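PDB 3NTV: MW1564 protein from Staphylococcus aureus, which probably transfers methyl groups from S-adenosylmethionine to hydroxyl groups of caffeoyl-CoA or a related substrate, as a putative caffeoyl-CoA O-methyltransferase. Local coordinates for residues H35-I40 and V55-L60; Q65-N70 and M87-I92; I186-V189 and V194-M197. One frame throughout, in Å; residues are numbered along the deposited sequence.

Contact 1: residues H35-I40 and V55-L60. With SO4 (sulfate ion), chain C.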
# COMPACT_ATOMS: atom_id res chain seq x y z
N HIS A 35 7.72 11.68 12.68
CA HIS A 35 7.85 11.05 14.00
C HIS A 35 8.65 9.74 13.93
O HIS A 35 9.36 9.41 14.88
CB HIS A 35 6.46 10.79 14.61
CG HIS A 35 5.59 12.01 14.73
ND1 HIS A 35 4.79 12.43 13.67
CD2 HIS A 35 5.39 12.83 15.78
CE1 HIS A 35 4.14 13.49 14.12
NE2 HIS A 35 4.47 13.78 15.38
N GLN A 36 8.53 9.00 12.80
CA GLN A 36 9.22 7.72 12.58
C GLN A 36 10.53 7.83 11.77
O GLN A 36 10.98 6.85 11.18
CB GLN A 36 8.26 6.61 12.07
CG GLN A 36 7.65 6.85 10.69
CD GLN A 36 6.36 6.09 10.48
OE1 GLN A 36 5.38 6.24 11.22
NE2 GLN A 36 6.32 5.27 9.44
N ASN A 37 11.17 9.03 11.80
CA ASN A 37 12.44 9.29 11.13
C ASN A 37 13.57 8.48 11.76
O ASN A 37 13.80 8.57 12.97
CB ASN A 37 12.81 10.79 11.22
CG ASN A 37 12.33 11.66 10.08
OD1 ASN A 37 12.77 12.79 9.91
ND2 ASN A 37 11.41 11.17 9.29
N SER A 38 14.27 7.68 10.93
CA SER A 38 15.42 6.90 11.36
C SER A 38 16.68 7.77 11.18
O SER A 38 16.59 8.83 10.55
CB SER A 38 15.53 5.60 10.57
OG SER A 38 15.60 5.82 9.17
N SER A 39 17.83 7.34 11.74
CA SER A 39 19.11 8.06 11.62
C SER A 39 19.56 8.25 10.16
O SER A 39 20.18 9.27 9.84
CB SER A 39 20.20 7.35 12.42
OG SER A 39 20.22 5.96 12.17
N ILE A 40 19.23 7.29 9.29
CA ILE A 40 19.59 7.31 7.87
C ILE A 40 18.81 8.31 6.99
O ILE A 40 19.24 8.61 5.87
CB ILE A 40 19.77 5.91 7.22
CG1 ILE A 40 18.52 5.00 7.40
CG2 ILE A 40 21.08 5.24 7.68
CD1 ILE A 40 18.54 3.94 8.55
N VAL A 55 14.62 6.18 -3.31
CA VAL A 55 13.23 5.74 -3.21
C VAL A 55 12.41 6.84 -2.50
O VAL A 55 12.89 7.43 -1.54
CB VAL A 55 13.17 4.38 -2.44
CG1 VAL A 55 11.73 3.90 -2.26
CG2 VAL A 55 14.01 3.32 -3.16
N ASP A 56 11.17 7.09 -2.96
CA ASP A 56 10.34 8.10 -2.32
C ASP A 56 9.91 7.69 -0.91
O ASP A 56 9.75 6.50 -0.62
CB ASP A 56 9.16 8.50 -3.18
CG ASP A 56 9.60 9.25 -4.42
OD1 ASP A 56 10.12 10.38 -4.28
OD2 ASP A 56 9.50 8.68 -5.52
N ARG A 57 9.77 8.68 -0.03
CA ARG A 57 9.44 8.45 1.36
C ARG A 57 8.17 7.62 1.61
O ARG A 57 8.21 6.68 2.40
CB ARG A 57 9.38 9.77 2.14
CG ARG A 57 9.09 9.57 3.63
CD ARG A 57 10.23 8.84 4.36
NE ARG A 57 9.89 8.53 5.74
CZ ARG A 57 10.11 9.33 6.77
NH1 ARG A 57 10.66 10.53 6.59
NH2 ARG A 57 9.74 8.96 7.99
N LEU A 58 7.05 7.99 0.98
CA LEU A 58 5.81 7.25 1.26
C LEU A 58 5.88 5.83 0.71
O LEU A 58 5.38 4.90 1.34
CB LEU A 58 4.56 8.01 0.76
CG LEU A 58 4.35 9.38 1.44
CD1 LEU A 58 3.10 10.06 0.89
CD2 LEU A 58 4.23 9.26 2.96
N THR A 59 6.54 5.66 -0.44
CA THR A 59 6.75 4.31 -1.03
C THR A 59 7.60 3.47 -0.07
O THR A 59 7.27 2.32 0.23
CB THR A 59 7.50 4.46 -2.37
OG1 THR A 59 6.57 5.04 -3.31
CG2 THR A 59 8.01 3.12 -2.90
N LEU A 60 8.71 4.04 0.41
CA LEU A 60 9.58 3.34 1.34
C LEU A 60 8.83 2.94 2.59
O LEU A 60 8.95 1.81 3.03
CB LEU A 60 10.79 4.21 1.71
CG LEU A 60 11.67 3.61 2.78
CD1 LEU A 60 12.69 2.66 2.17
CD2 LEU A 60 12.27 4.69 3.64
S SO4 C . 18.37 3.85 -2.72
O1 SO4 C . 18.28 2.54 -2.04
O2 SO4 C . 19.60 4.50 -2.29
O3 SO4 C . 18.41 3.63 -4.19
O4 SO4 C . 17.13 4.60 -2.42
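Asn37 and Arg57 meet through their polar ends, where an N-terminal loop of this Rossmann-type methyltransferase, 35-40, passes the N-terminal end of helix 57-70. Arg57 is the first residue of that helix and reaches out with CG anti to its backbone N (chi1 -177°), then bends at its second torsion. This sets the guanidinium beside the loop, with the Asn37 amide at its edge and near its plane. The atom modelled as ND2 lies 2.9 Å from Arg57 NH1 and 3.1 Å from Arg57 NH2. Because the amide is probably turned over in the model, its oxygen may in fact take this place and accept from the arginine. The amide and guanidinium planes stand 44° apart.

The buried Arg57 guanidinium, with this amide close at its edge, contrasts with the looser side at Gln36. There CG approaches Arg57 NH2 to only 4.0 Å, and the residue is partly exposed and poorly ordered. The strongest partner of the arginine is Asp61, one turn further along the same helix, which forms a salt bridge with NE. Val55 N donates an almost straight bond (167°) to O4 of a sulfate, 3.1 Å away and probably taken up from the crystallisation liquor; backbone N of Ala81, Ile82 and Tyr84 and Ser85 OG also hold it, in the loop after strand 74-78 and the first turn of helix 84-90. His33 of helix 22-33 packs on Arg57, Leu60 faces helix 84-90, and Ile209 of the second subunit packs on Gln36.

Contact 2: residues Q65-N70 and M87-I92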
# COMPACT_ATOMS: atom_id res chain seq x y z
N GLN A 65 6.30 -1.35 6.01
CA GLN A 65 5.11 -1.93 6.62
C GLN A 65 4.87 -3.36 6.08
O GLN A 65 4.50 -4.25 6.83
CB GLN A 65 3.89 -1.02 6.36
CG GLN A 65 2.72 -1.27 7.28
CD GLN A 65 2.78 -0.48 8.58
OE1 GLN A 65 1.87 0.29 8.89
NE2 GLN A 65 3.81 -0.66 9.38
N LEU A 66 5.12 -3.57 4.77
CA LEU A 66 4.96 -4.89 4.15
C LEU A 66 5.97 -5.87 4.75
O LEU A 66 5.63 -7.02 4.99
CB LEU A 66 5.13 -4.79 2.62
CG LEU A 66 4.11 -3.91 1.88
CD1 LEU A 66 4.43 -3.83 0.39
CD2 LEU A 66 2.73 -4.41 2.08
N ILE A 67 7.21 -5.40 5.01
CA ILE A 67 8.25 -6.22 5.63
C ILE A 67 7.77 -6.66 7.03
O ILE A 67 7.85 -7.84 7.37
CB ILE A 67 9.58 -5.42 5.68
CG1 ILE A 67 10.23 -5.37 4.30
CG2 ILE A 67 10.57 -6.00 6.74
CD1 ILE A 67 11.26 -4.24 4.14
N ARG A 68 7.21 -5.73 7.81
CA ARG A 68 6.68 -6.04 9.14
C ARG A 68 5.54 -7.07 9.09
O ARG A 68 5.60 -8.05 9.82
CB ARG A 68 6.18 -4.76 9.82
CG ARG A 68 7.30 -3.77 10.14
CD ARG A 68 6.75 -2.58 10.93
NE ARG A 68 7.76 -1.53 11.04
CZ ARG A 68 7.81 -0.42 10.31
NH1 ARG A 68 6.83 -0.13 9.46
NH2 ARG A 68 8.82 0.42 10.46
N MSE A 69 4.53 -6.85 8.23
CA MSE A 69 3.36 -7.74 8.11
C MSE A 69 3.73 -9.15 7.68
O MSE A 69 3.13 -10.11 8.16
CB MSE A 69 2.42 -7.21 7.04
CG MSE A 69 1.70 -5.95 7.40
SE MSE A 69 0.77 -5.43 5.79
CE MSE A 69 0.18 -6.96 5.22
N ASN A 70 4.67 -9.26 6.74
CA ASN A 70 5.06 -10.56 6.19
C ASN A 70 6.25 -11.21 6.89
O ASN A 70 6.66 -12.29 6.44
CB ASN A 70 5.39 -10.41 4.72
CG ASN A 70 4.18 -10.15 3.89
OD1 ASN A 70 3.44 -11.06 3.53
ND2 ASN A 70 3.98 -8.89 3.62
N MSE A 87 19.59 0.10 3.83
CA MSE A 87 19.75 0.41 5.25
C MSE A 87 18.42 0.64 5.94
O MSE A 87 18.23 0.19 7.06
CB MSE A 87 20.68 1.59 5.45
CG MSE A 87 22.09 1.28 4.98
SE MSE A 87 23.31 2.76 5.31
CE MSE A 87 22.54 4.02 4.14
N GLN A 88 17.45 1.28 5.24
CA GLN A 88 16.12 1.48 5.82
C GLN A 88 15.46 0.14 6.12
O GLN A 88 14.89 -0.04 7.19
CB GLN A 88 15.25 2.36 4.90
CG GLN A 88 15.66 3.84 4.92
CD GLN A 88 15.13 4.59 6.13
OE1 GLN A 88 14.68 4.01 7.10
NE2 GLN A 88 15.15 5.91 6.08
N PHE A 89 15.59 -0.84 5.21
CA PHE A 89 15.01 -2.16 5.44
C PHE A 89 15.75 -2.89 6.57
O PHE A 89 15.10 -3.48 7.44
CB PHE A 89 15.04 -3.02 4.17
CG PHE A 89 14.34 -2.45 2.95
CD1 PHE A 89 13.25 -1.60 3.09
CD2 PHE A 89 14.73 -2.81 1.67
CE1 PHE A 89 12.58 -1.10 1.97
CE2 PHE A 89 14.07 -2.30 0.55
CZ PHE A 89 13.00 -1.45 0.71
N ALA A 90 17.10 -2.85 6.56
CA ALA A 90 17.89 -3.52 7.59
C ALA A 90 17.64 -2.91 8.97
O ALA A 90 17.73 -3.62 9.98
CB ALA A 90 19.37 -3.43 7.25
N SER A 91 17.27 -1.60 9.02
CA SER A 91 17.01 -0.92 10.29
C SER A 91 15.80 -1.44 11.04
O SER A 91 15.65 -1.18 12.24
CB SER A 91 16.93 0.60 10.10
OG SER A 91 15.68 0.96 9.55
N ILE A 92 14.89 -2.15 10.33
CA ILE A 92 13.67 -2.66 10.96
C ILE A 92 13.93 -3.74 12.03
O ILE A 92 13.27 -3.75 13.09
CB ILE A 92 12.67 -3.15 9.87
CG1 ILE A 92 12.28 -2.01 8.93
CG2 ILE A 92 11.42 -3.83 10.51
CD1 ILE A 92 11.60 -2.54 7.60
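Leu66 O, next to the Ile67 that meets Phe89 and Ile92 across the contact, is gripped by two donors of a single residue. Asn70 ND2 binds Leu66 O at 2.8 Å with an angle of 164°, and Asn70 N bonds to the same oxygen at 3.0 Å; the two arrive from opposite faces of the carbonyl plane. The amide of Asn70 is thereby folded back onto the preceding turn. On the other segment Ser91 OG makes a comparable return, donating to Gln88 O at 2.7 Å.

Between the helices the contact itself is apolar. Ile67 forks to serve both partners: with CG1 beside the backbone N (chi1 -76°) its CD1 is carried to the Phe89 ring, 3.5 Å from CD1 of Phe89, in an oblique approach, while CG2 leans on Ile92. The distance from Ile67 CG2 to Ile92 CD1 is 3.7 Å. Ile67 CD1 thus lies between the Phe89 ring and Ile92 CD1, which it approaches to 3.9 Å. Toward the partly exposed Arg68 the packing thins, where Ile92 CG2 rests 4.1 Å from CG of Arg68, touching the aliphatic root of an extended chain.

Beneath the pair runs the central sheet of the Rossmann-type fold. Ile67 and Phe89 both reach Ile75 of strand 74-78, and Phe89 also meets Leu60 and Ile63 further back on helix 57-70. Leu66 and Asn70 pack on strand 170-175, while Arg68 abuts Thr215 of the second subunit, and Met69 and Asn70 pack reciprocally on Asn70 and Met69 of that neighbour.

Contact 3: residues I186-V189 and V194-M197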
# COMPACT_ATOMS: atom_id res chain seq x y z
N ILE A 186 1.37 13.78 -22.30
CA ILE A 186 1.63 14.22 -23.68
C ILE A 186 3.08 14.71 -23.80
O ILE A 186 3.70 14.51 -24.84
CB ILE A 186 0.60 15.31 -24.13
CG1 ILE A 186 -0.81 14.69 -24.33
CG2 ILE A 186 1.07 16.08 -25.40
CD1 ILE A 186 -1.18 14.13 -25.76
N GLY A 187 3.60 15.27 -22.70
CA GLY A 187 4.95 15.81 -22.58
C GLY A 187 6.08 14.87 -22.96
O GLY A 187 7.21 15.33 -23.17
N ILE A 188 5.78 13.56 -23.09
CA ILE A 188 6.76 12.57 -23.57
C ILE A 188 7.22 12.90 -25.00
O ILE A 188 8.26 12.40 -25.42
CB ILE A 188 6.27 11.10 -23.45
CG1 ILE A 188 5.12 10.77 -24.44
CG2 ILE A 188 5.92 10.77 -21.97
CD1 ILE A 188 4.88 9.29 -24.71
N VAL A 189 6.46 13.75 -25.74
CA VAL A 189 6.85 14.18 -27.09
C VAL A 189 8.20 14.95 -27.07
O VAL A 189 8.84 15.09 -28.11
CB VAL A 189 5.76 15.04 -27.80
CG1 VAL A 189 4.49 14.23 -28.06
CG2 VAL A 189 5.44 16.32 -27.02
N VAL A 194 12.62 9.35 -22.72
CA VAL A 194 11.40 9.20 -21.90
C VAL A 194 10.41 8.30 -22.63
O VAL A 194 9.88 7.37 -22.03
CB VAL A 194 10.80 10.57 -21.50
CG1 VAL A 194 9.43 10.40 -20.84
CG2 VAL A 194 11.75 11.30 -20.56
N ARG A 195 10.23 8.48 -23.96
CA ARG A 195 9.35 7.59 -24.73
C ARG A 195 9.78 6.14 -24.68
O ARG A 195 8.93 5.26 -24.49
CB ARG A 195 9.22 8.06 -26.19
CG ARG A 195 8.46 9.37 -26.27
CD ARG A 195 8.10 9.75 -27.70
NE ARG A 195 9.26 9.89 -28.59
CZ ARG A 195 9.96 11.00 -28.76
NH1 ARG A 195 9.69 12.09 -28.05
NH2 ARG A 195 10.97 11.04 -29.63
N GLN A 196 11.09 5.88 -24.82
CA GLN A 196 11.62 4.51 -24.77
C GLN A 196 11.35 3.89 -23.39
O GLN A 196 10.96 2.73 -23.31
CB GLN A 196 13.13 4.51 -25.05
CG GLN A 196 13.49 4.82 -26.50
CD GLN A 196 14.99 4.81 -26.67
OE1 GLN A 196 15.69 5.77 -26.34
NE2 GLN A 196 15.51 3.70 -27.16
N MSE A 197 11.52 4.68 -22.32
CA MSE A 197 11.29 4.22 -20.94
C MSE A 197 9.82 3.96 -20.66
O MSE A 197 9.48 2.97 -20.01
CB MSE A 197 11.89 5.19 -19.93
CG MSE A 197 13.41 5.31 -20.04
SE MSE A 197 14.34 3.62 -19.62
CE MSE A 197 14.71 3.04 -21.47
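Ile188 and Arg195 approach to 5.7 Å between CA atoms where a short 3-10 turn, 186-189, comes back beside the first part of helix 192-209. The 3-10 turn carries its own backbone bond, Val189 N to Ile186 O at 3.0 Å. Both elements belong to the long connection that follows strand 170-175 of this Rossmann-type methyltransferase, and the contact is a surface one, its centre about 22 Å from the centre of the chain.

Ile188 is the apolar hub. Its CG1 branch lies between the backbone N and the carbonyl carbon (chi1 70°), which, with an extended chi2, puts CD1 against the side chain of Arg195, 3.9 Å from CG of that arginine, while CG2 lies against Val194. There Ile188 CG2 and Val194 CG1 meet at 3.7 Å in an oblique crossing. Phe182 of the preceding loop touches both Ile188 and Val194, and Tyr179 also packs on Val194. Crystal neighbours touch Ile188, Val189, Val194 and Arg195 as well.

The polar half lies in the arginine. Its chain bends at chi3 (-58°), curling around the carbonyl of Ile188, and the aliphatic part passes close by, with Arg195 CG 3.2 Å from Ile188 O. The guanidinium then closes the loop: Arg195 NH1 donates to Ile188 O at 3.0 Å, reaching a lone pair in the carbonyl plane, with a moderately bent N-H...O angle of 149°.

Contacts 1 and 2 share helix 57-70 and are neighbours, their centres about 11 Å apart. Ser38 OG of contact 1 and Gln88 OE1 of contact 2 lie 2.9 Å apart, in a probable hydrogen bond, and Leu60 bridges the two by packing on Gln88 and Phe89. Both touch the second subunit. The sulfate at Val55 links contact 1 to the start of helix 84-90, the helix used by contact 2, next to the loop after strand 74-78, which in Rossmann-fold methyltransferases typically lies at the S-adenosylmethionine site. Contact 3 stands apart, its centre about 30 Å from that of contact 1 and about 34 Å from that of contact 2, and lies across the chain's centre from contact 2.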